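Local coordinates for protein CDA peptide synthetase I (Streptomyces coelicolor, PDB 5DU9) that belongs to the condensation-domain family of the modular peptide synthetases, built as an alpha/beta protein of mixed sheets flanked by helices, at residues Cys64-Thr69 with Tyr76-Pro81; Val271-Ala276 with Glu323-Val328; Arg237-Thr242 with Asn412-Gly417. The protein carries 1 engineered substitution. One frame throughout, in Å; residues are numbered along the deposited sequence.

Interaction 1 of 3, residues Cys64-Thr69 with Tyr76-Pro81; sequences CSRFLT and YRAYCP
Ser65 OG is held by two partners: it accepts a hydrogen bond from Arg77 NH1 at 2.9 Å and is also bonded to the carbonyl oxygen of Glu61, whose carboxylate forms a salt bridge with the same NH1. The chain of Arg77 runs straight out to CD and then bends (chi3 62°), which turns its head toward the serine. Its methylenes serve an apolar purpose on the way, CG lying 4.3 Å from the centroid of the Phe67 ring as a CH-pi contact over the face. All this is one face of a two-stranded antiparallel hairpin. Arg66 with Ala78 and Leu68 with Tyr76 are its hydrogen-bonded pairs, the Ala78 N to Arg66 O bond being 2.9 Å long and nearly straight (172°). The shortest backbone bond between the two segments runs from Cys80 N to Cys64 O, 2.7 Å.

On the other face Leu68 CB sits over the Tyr76 ring, 4.1 Å from its centroid. The small methyl of Ala78 leaves room for Leu68 CD1 (4.1 Å from Ala78 CB) and for Arg66, which extends past Cys80 SG to bond Asp133 O. The Ser65, Phe67 and Arg77 face packs toward two helices: Phe67 and Thr69 touch Gln16 and Trp20 of helix 14-24, and Arg77 touches Thr194 and Asp195 at the start of helix 194-205.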
# COMPACT_ATOMS: atom_id res chain seq x y z
N CYS A 64 15.36 11.12 4.37
CA CYS A 64 16.22 12.30 4.50
C CYS A 64 16.30 13.07 3.19
O CYS A 64 17.21 13.87 3.00
CB CYS A 64 17.64 11.90 4.92
SG CYS A 64 17.77 11.16 6.54
N SER A 65 15.36 12.81 2.30
CA SER A 65 15.44 13.33 0.95
C SER A 65 14.43 14.44 0.69
O SER A 65 13.37 14.51 1.32
CB SER A 65 15.24 12.21 -0.07
OG SER A 65 16.33 11.31 -0.05
N ARG A 66 14.79 15.32 -0.24
CA ARG A 66 13.85 16.29 -0.79
C ARG A 66 13.92 16.23 -2.30
O ARG A 66 14.79 15.55 -2.86
CB ARG A 66 14.17 17.70 -0.29
CG ARG A 66 15.53 18.22 -0.71
CD ARG A 66 15.79 19.53 -0.01
NE ARG A 66 16.94 20.26 -0.53
CZ ARG A 66 17.00 21.58 -0.62
NH1 ARG A 66 15.98 22.34 -0.23
NH2 ARG A 66 18.09 22.16 -1.10
N PHE A 67 13.01 16.93 -2.97
CA PHE A 67 12.92 16.89 -4.42
C PHE A 67 12.92 18.29 -4.99
O PHE A 67 12.14 19.15 -4.59
CB PHE A 67 11.68 16.11 -4.84
CG PHE A 67 11.69 14.69 -4.37
CD1 PHE A 67 11.35 14.37 -3.07
CD2 PHE A 67 12.10 13.67 -5.22
CE1 PHE A 67 11.39 13.07 -2.62
CE2 PHE A 67 12.14 12.36 -4.79
CZ PHE A 67 11.78 12.06 -3.49
N LEU A 68 13.83 18.51 -5.94
CA LEU A 68 14.04 19.81 -6.55
C LEU A 68 13.94 19.68 -8.07
O LEU A 68 13.90 18.57 -8.59
CB LEU A 68 15.40 20.37 -6.15
CG LEU A 68 15.69 20.40 -4.65
CD1 LEU A 68 17.17 20.64 -4.39
CD2 LEU A 68 14.86 21.47 -3.96
N THR A 69 13.90 20.81 -8.76
CA THR A 69 13.89 20.82 -10.22
C THR A 69 15.17 21.46 -10.75
O THR A 69 15.69 22.40 -10.15
CB THR A 69 12.68 21.59 -10.78
OG1 THR A 69 12.62 22.89 -10.18
CG2 THR A 69 11.39 20.84 -10.48
N TYR A 76 14.78 16.08 -9.54
CA TYR A 76 15.81 15.20 -9.01
C TYR A 76 15.67 15.13 -7.50
O TYR A 76 14.99 15.95 -6.89
CB TYR A 76 17.21 15.67 -9.41
CG TYR A 76 17.66 17.01 -8.85
CD1 TYR A 76 18.27 17.10 -7.61
CD2 TYR A 76 17.50 18.18 -9.59
CE1 TYR A 76 18.70 18.31 -7.10
CE2 TYR A 76 17.93 19.40 -9.09
CZ TYR A 76 18.53 19.46 -7.85
OH TYR A 76 18.96 20.68 -7.35
N ARG A 77 16.30 14.13 -6.90
CA ARG A 77 16.26 13.93 -5.46
C ARG A 77 17.58 14.36 -4.82
O ARG A 77 18.65 14.03 -5.33
CB ARG A 77 15.95 12.47 -5.13
CG ARG A 77 15.86 12.17 -3.64
CD ARG A 77 15.50 10.71 -3.39
NE ARG A 77 16.52 9.80 -3.91
CZ ARG A 77 17.68 9.56 -3.31
NH1 ARG A 77 17.99 10.16 -2.17
NH2 ARG A 77 18.55 8.71 -3.86
N ALA A 78 17.48 15.09 -3.72
CA ALA A 78 18.65 15.56 -2.98
C ALA A 78 18.66 14.96 -1.57
O ALA A 78 17.64 14.95 -0.89
CB ALA A 78 18.66 17.08 -2.91
N TYR A 79 19.83 14.48 -1.16
CA TYR A 79 19.99 13.82 0.14
C TYR A 79 20.43 14.81 1.21
O TYR A 79 21.43 15.52 1.04
CB TYR A 79 21.01 12.68 0.00
CG TYR A 79 21.43 12.01 1.30
CD1 TYR A 79 20.49 11.52 2.19
CD2 TYR A 79 22.77 11.86 1.61
CE1 TYR A 79 20.87 10.90 3.37
CE2 TYR A 79 23.17 11.24 2.78
CZ TYR A 79 22.22 10.77 3.65
OH TYR A 79 22.61 10.16 4.82
N CYS A 80 19.68 14.86 2.31
CA CYS A 80 19.91 15.82 3.39
C CYS A 80 19.94 15.14 4.76
O CYS A 80 18.90 15.03 5.41
CB CYS A 80 18.82 16.89 3.38
SG CYS A 80 18.67 17.80 1.83
N PRO A 81 21.12 14.69 5.20
CA PRO A 81 21.23 14.07 6.53
C PRO A 81 20.66 14.95 7.65
O PRO A 81 20.61 16.17 7.49
CB PRO A 81 22.74 13.89 6.71
CG PRO A 81 23.27 13.77 5.33
CD PRO A 81 22.40 14.63 4.46
O HOH W 1 18.03 22.79 -8.31

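Interaction 2 of 3, residues Val271-Ala276 with Glu323-Val328; sequences VIAGVA and ESFARV
Ala273, in the middle of helix 267-283, and Val328, in the first turn of helix 325-341, approach to 5.9 Å between their CA atoms, so that one helix meets the other's N-terminal end. This is close helix-helix packing within the alpha/beta fold of the condensation domain, made without any hydrogen bond from one segment to the other.

Alanine suits the central place because its methyl is short enough to let the backbones come near. Its CB touches two apolar groups, Phe325 CE1 at 3.7 Å and Val328 CG1 at 4.0 Å. The same Val328 branch also faces Ala273 O and reaches the methyl of Ala276 at 4.4 Å, spanning one turn of the partner helix. Phe325 starts off beside the contact, but with CG anti to its backbone N (chi1 -179°) the ring is carried across to the other helix. It arrives edge first: CE1 stands 3.6 Å from Gly274 N, and the peptide between Ala273 and Gly274 lies near the plane of the ring.

Further packing closes the surroundings. Val329 and Val332 of helix 325-341 also touch Ala273, Leu317 of strand 311-318 touches Ala276, and Leu435 of helix 418-437 lies against Phe325. The approaching helix has a polar start, where Ser324 is the N-cap: its OG accepts from Arg327 N at 3.0 Å with an angle of 145°.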
# COMPACT_ATOMS: atom_id res chain seq x y z
N VAL A 271 -8.74 -14.09 -2.79
CA VAL A 271 -9.36 -12.79 -2.56
C VAL A 271 -9.59 -12.04 -3.87
O VAL A 271 -10.66 -11.48 -4.09
CB VAL A 271 -8.51 -11.94 -1.59
CG1 VAL A 271 -9.05 -10.52 -1.47
CG2 VAL A 271 -8.47 -12.60 -0.23
N ILE A 272 -8.58 -12.02 -4.73
CA ILE A 272 -8.71 -11.35 -6.02
C ILE A 272 -9.86 -11.98 -6.81
O ILE A 272 -10.68 -11.27 -7.39
CB ILE A 272 -7.39 -11.42 -6.82
CG1 ILE A 272 -6.33 -10.55 -6.15
CG2 ILE A 272 -7.59 -10.95 -8.25
CD1 ILE A 272 -4.91 -10.81 -6.63
N ALA A 273 -9.92 -13.31 -6.84
CA ALA A 273 -11.02 -14.00 -7.50
C ALA A 273 -12.36 -13.61 -6.89
O ALA A 273 -13.36 -13.46 -7.60
CB ALA A 273 -10.82 -15.51 -7.43
N GLY A 274 -12.38 -13.44 -5.57
CA GLY A 274 -13.58 -13.02 -4.88
C GLY A 274 -14.05 -11.64 -5.31
O GLY A 274 -15.24 -11.42 -5.51
N VAL A 275 -13.12 -10.71 -5.45
CA VAL A 275 -13.46 -9.38 -5.94
C VAL A 275 -13.99 -9.47 -7.38
O VAL A 275 -14.99 -8.86 -7.72
CB VAL A 275 -12.26 -8.41 -5.88
CG1 VAL A 275 -12.64 -7.05 -6.45
CG2 VAL A 275 -11.78 -8.24 -4.45
N ALA A 276 -13.31 -10.25 -8.22
CA ALA A 276 -13.75 -10.42 -9.60
C ALA A 276 -15.17 -10.99 -9.66
O ALA A 276 -16.00 -10.52 -10.43
CB ALA A 276 -12.79 -11.33 -10.35
N GLU A 323 -19.60 -20.77 -14.58
CA GLU A 323 -18.29 -21.11 -14.02
C GLU A 323 -18.36 -21.19 -12.50
O GLU A 323 -19.10 -20.46 -11.85
CB GLU A 323 -17.24 -20.08 -14.44
CG GLU A 323 -16.86 -20.19 -15.91
CD GLU A 323 -15.79 -19.19 -16.32
OE1 GLU A 323 -15.66 -18.14 -15.65
OE2 GLU A 323 -15.08 -19.46 -17.31
N SER A 324 -17.57 -22.10 -11.94
CA SER A 324 -17.45 -22.23 -10.49
C SER A 324 -16.50 -21.18 -9.93
O SER A 324 -15.74 -20.57 -10.67
CB SER A 324 -16.92 -23.61 -10.11
OG SER A 324 -15.59 -23.76 -10.55
N PHE A 325 -16.52 -20.99 -8.61
CA PHE A 325 -15.57 -20.07 -8.00
C PHE A 325 -14.15 -20.59 -8.21
O PHE A 325 -13.24 -19.82 -8.47
CB PHE A 325 -15.87 -19.87 -6.51
CG PHE A 325 -14.94 -18.89 -5.84
CD1 PHE A 325 -14.78 -17.61 -6.34
CD2 PHE A 325 -14.22 -19.26 -4.72
CE1 PHE A 325 -13.93 -16.71 -5.73
CE2 PHE A 325 -13.35 -18.37 -4.11
CZ PHE A 325 -13.21 -17.09 -4.61
N ALA A 326 -13.98 -21.90 -8.12
CA ALA A 326 -12.67 -22.50 -8.37
C ALA A 326 -12.18 -22.18 -9.78
O ALA A 326 -10.99 -21.98 -10.00
CB ALA A 326 -12.71 -24.01 -8.15
N ARG A 327 -13.10 -22.13 -10.73
CA ARG A 327 -12.73 -21.80 -12.10
C ARG A 327 -12.28 -20.34 -12.20
O ARG A 327 -11.37 -20.02 -12.96
CB ARG A 327 -13.88 -22.05 -13.07
CG ARG A 327 -13.53 -21.77 -14.53
CD ARG A 327 -12.49 -22.76 -15.05
NE ARG A 327 -12.14 -22.51 -16.45
CZ ARG A 327 -11.22 -21.64 -16.85
NH1 ARG A 327 -10.54 -20.91 -15.97
NH2 ARG A 327 -10.98 -21.50 -18.15
N VAL A 328 -12.93 -19.46 -11.45
CA VAL A 328 -12.52 -18.05 -11.46
C VAL A 328 -11.14 -17.91 -10.84
O VAL A 328 -10.33 -17.10 -11.31
CB VAL A 328 -13.54 -17.17 -10.70
CG1 VAL A 328 -13.07 -15.72 -10.68
CG2 VAL A 328 -14.90 -17.27 -11.36

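Interaction 3 of 3, residues Arg237-Thr242 with Asn412-Gly417; sequences RALAPT and NPQVYG
Leu239 and Pro413 make the dense part of this meeting of two loops, whereas waters bridge it at two other places. Leu239 CB packs 4.0 Å from Pro413 CD, and its CD1 branch touches two amides, 3.7 Å from Asn412 ND2 and 3.6 Å from Gln414 CD. The extended Gln414 chain crosses the leucine at about a right angle, so that the methyl rests over the face of the Gln414 amide. Pro413 fits well against a passing backbone, since its CD carbon can sit 3.4 Å from Ala240 O, while its CB touches Thr242 OG1.

Asn412 shapes the second loop. With CG anti to the backbone N (chi1 180°), its OD1 comes round to accept from Gln414 N at 2.8 Å, an Asx turn. Its carbonyl oxygen takes both Val415 N and Tyr416 N, so the turn is gripped through side chain and backbone alike. The amide nitrogen bonds Thr390 O.

The loose side lies by the exposed Arg237 and Gln414 chains, where a water donates to both Arg237 O and Gln414 OE1, the latter at 3.1 Å. At the other end of the contact a second water links Thr242 OG1 with Tyr416 O, to which it donates at 2.9 Å.

Pro241, about 9 Å from the bound (2S)-2-amino-N-butyl-propanamide, touches Ser386. The loops lead into and out of neighbouring antiparallel strands: Thr242 opens strand 242-248 and pairs with Gly411 at the end of strand 404-411, while Gly417 is the N-cap of helix 418-437, whose Leu421 touches Thr242 and Tyr416.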
# COMPACT_ATOMS: atom_id res chain seq x y z
N ARG A 237 -10.96 12.58 -10.86
CA ARG A 237 -9.52 12.60 -10.64
C ARG A 237 -9.16 11.89 -9.34
O ARG A 237 -10.02 11.65 -8.50
CB ARG A 237 -9.01 14.04 -10.63
CG ARG A 237 -9.64 14.92 -9.57
CD ARG A 237 -9.14 16.36 -9.68
NE ARG A 237 -9.46 16.96 -10.97
CZ ARG A 237 -10.58 17.63 -11.24
NH1 ARG A 237 -11.51 17.80 -10.31
NH2 ARG A 237 -10.77 18.13 -12.45
N ALA A 238 -7.88 11.56 -9.18
CA ALA A 238 -7.41 10.81 -8.02
C ALA A 238 -7.39 11.69 -6.78
O ALA A 238 -6.76 12.74 -6.76
CB ALA A 238 -6.04 10.23 -8.28
N LEU A 239 -8.09 11.24 -5.74
CA LEU A 239 -8.26 12.01 -4.51
C LEU A 239 -7.94 11.15 -3.30
O LEU A 239 -8.10 9.93 -3.34
CB LEU A 239 -9.69 12.54 -4.40
CG LEU A 239 -10.19 13.49 -5.49
CD1 LEU A 239 -11.67 13.75 -5.32
CD2 LEU A 239 -9.40 14.79 -5.49
N ALA A 240 -7.53 11.78 -2.21
CA ALA A 240 -7.33 11.07 -0.95
C ALA A 240 -8.66 10.40 -0.58
O ALA A 240 -9.70 11.04 -0.67
CB ALA A 240 -6.88 12.01 0.15
N PRO A 241 -8.61 9.12 -0.20
CA PRO A 241 -9.86 8.39 0.02
C PRO A 241 -10.52 8.64 1.37
O PRO A 241 -9.86 9.00 2.35
CB PRO A 241 -9.42 6.93 -0.07
CG PRO A 241 -8.00 6.94 0.40
CD PRO A 241 -7.44 8.23 -0.12
N THR A 242 -11.83 8.46 1.39
CA THR A 242 -12.55 8.19 2.62
C THR A 242 -12.29 6.73 2.94
O THR A 242 -12.46 5.88 2.07
CB THR A 242 -14.05 8.46 2.48
OG1 THR A 242 -14.26 9.83 2.14
CG2 THR A 242 -14.78 8.14 3.78
N ASN A 412 -12.98 7.09 -3.28
CA ASN A 412 -12.96 8.47 -3.75
C ASN A 412 -14.20 9.18 -3.18
O ASN A 412 -15.32 8.72 -3.37
CB ASN A 412 -12.95 8.52 -5.28
CG ASN A 412 -12.94 9.94 -5.82
OD1 ASN A 412 -13.88 10.71 -5.61
ND2 ASN A 412 -11.87 10.30 -6.52
N PRO A 413 -13.99 10.31 -2.48
CA PRO A 413 -15.12 10.94 -1.77
C PRO A 413 -16.18 11.55 -2.69
O PRO A 413 -17.28 11.85 -2.21
CB PRO A 413 -14.44 12.02 -0.93
CG PRO A 413 -13.17 12.32 -1.63
CD PRO A 413 -12.73 11.02 -2.23
N GLN A 414 -15.87 11.73 -3.96
CA GLN A 414 -16.86 12.22 -4.92
C GLN A 414 -17.72 11.08 -5.47
O GLN A 414 -18.70 11.31 -6.16
CB GLN A 414 -16.18 12.97 -6.07
CG GLN A 414 -15.47 14.24 -5.65
CD GLN A 414 -14.78 14.94 -6.80
OE1 GLN A 414 -14.71 14.41 -7.91
NE2 GLN A 414 -14.28 16.14 -6.55
N VAL A 415 -17.33 9.85 -5.14
CA VAL A 415 -18.01 8.65 -5.62
C VAL A 415 -18.72 7.93 -4.47
O VAL A 415 -19.85 7.47 -4.62
CB VAL A 415 -17.03 7.67 -6.30
CG1 VAL A 415 -17.77 6.47 -6.88
CG2 VAL A 415 -16.23 8.38 -7.38
N TYR A 416 -18.03 7.82 -3.34
CA TYR A 416 -18.54 7.08 -2.19
C TYR A 416 -18.65 7.94 -0.94
O TYR A 416 -17.75 8.72 -0.63
CB TYR A 416 -17.64 5.88 -1.86
CG TYR A 416 -17.41 4.91 -2.99
CD1 TYR A 416 -18.26 3.83 -3.19
CD2 TYR A 416 -16.32 5.05 -3.85
CE1 TYR A 416 -18.04 2.93 -4.21
CE2 TYR A 416 -16.10 4.15 -4.87
CZ TYR A 416 -16.96 3.10 -5.05
OH TYR A 416 -16.74 2.21 -6.08
N GLY A 417 -19.75 7.79 -0.22
CA GLY A 417 -19.86 8.31 1.13
C GLY A 417 -19.37 7.25 2.10
O GLY A 417 -19.24 6.08 1.73
O HOH W 2 -12.61 12.23 -8.67
O HOH W 3 -16.66 10.50 1.43

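In the fold
Interactions 1 and 2 lie on opposite sides of the chain's centre, their own centres 44 Å apart, and share no element. Interaction 2 is the fully buried one and relies on apolar side chains packed against each other and against helix backbone, with no hydrogen bond across. Interactions 1 and 3 are partly buried and mix polar with apolar chemistry: direct strand pairing and a buried charge in the first, a self-bonded turn and bridging waters in the third. Interaction 3 joins residues far apart in sequence, and both segments of interaction 2 fall within that span; the two contacts also border helix 418-437, through Leu435 at one and Leu421 at the other.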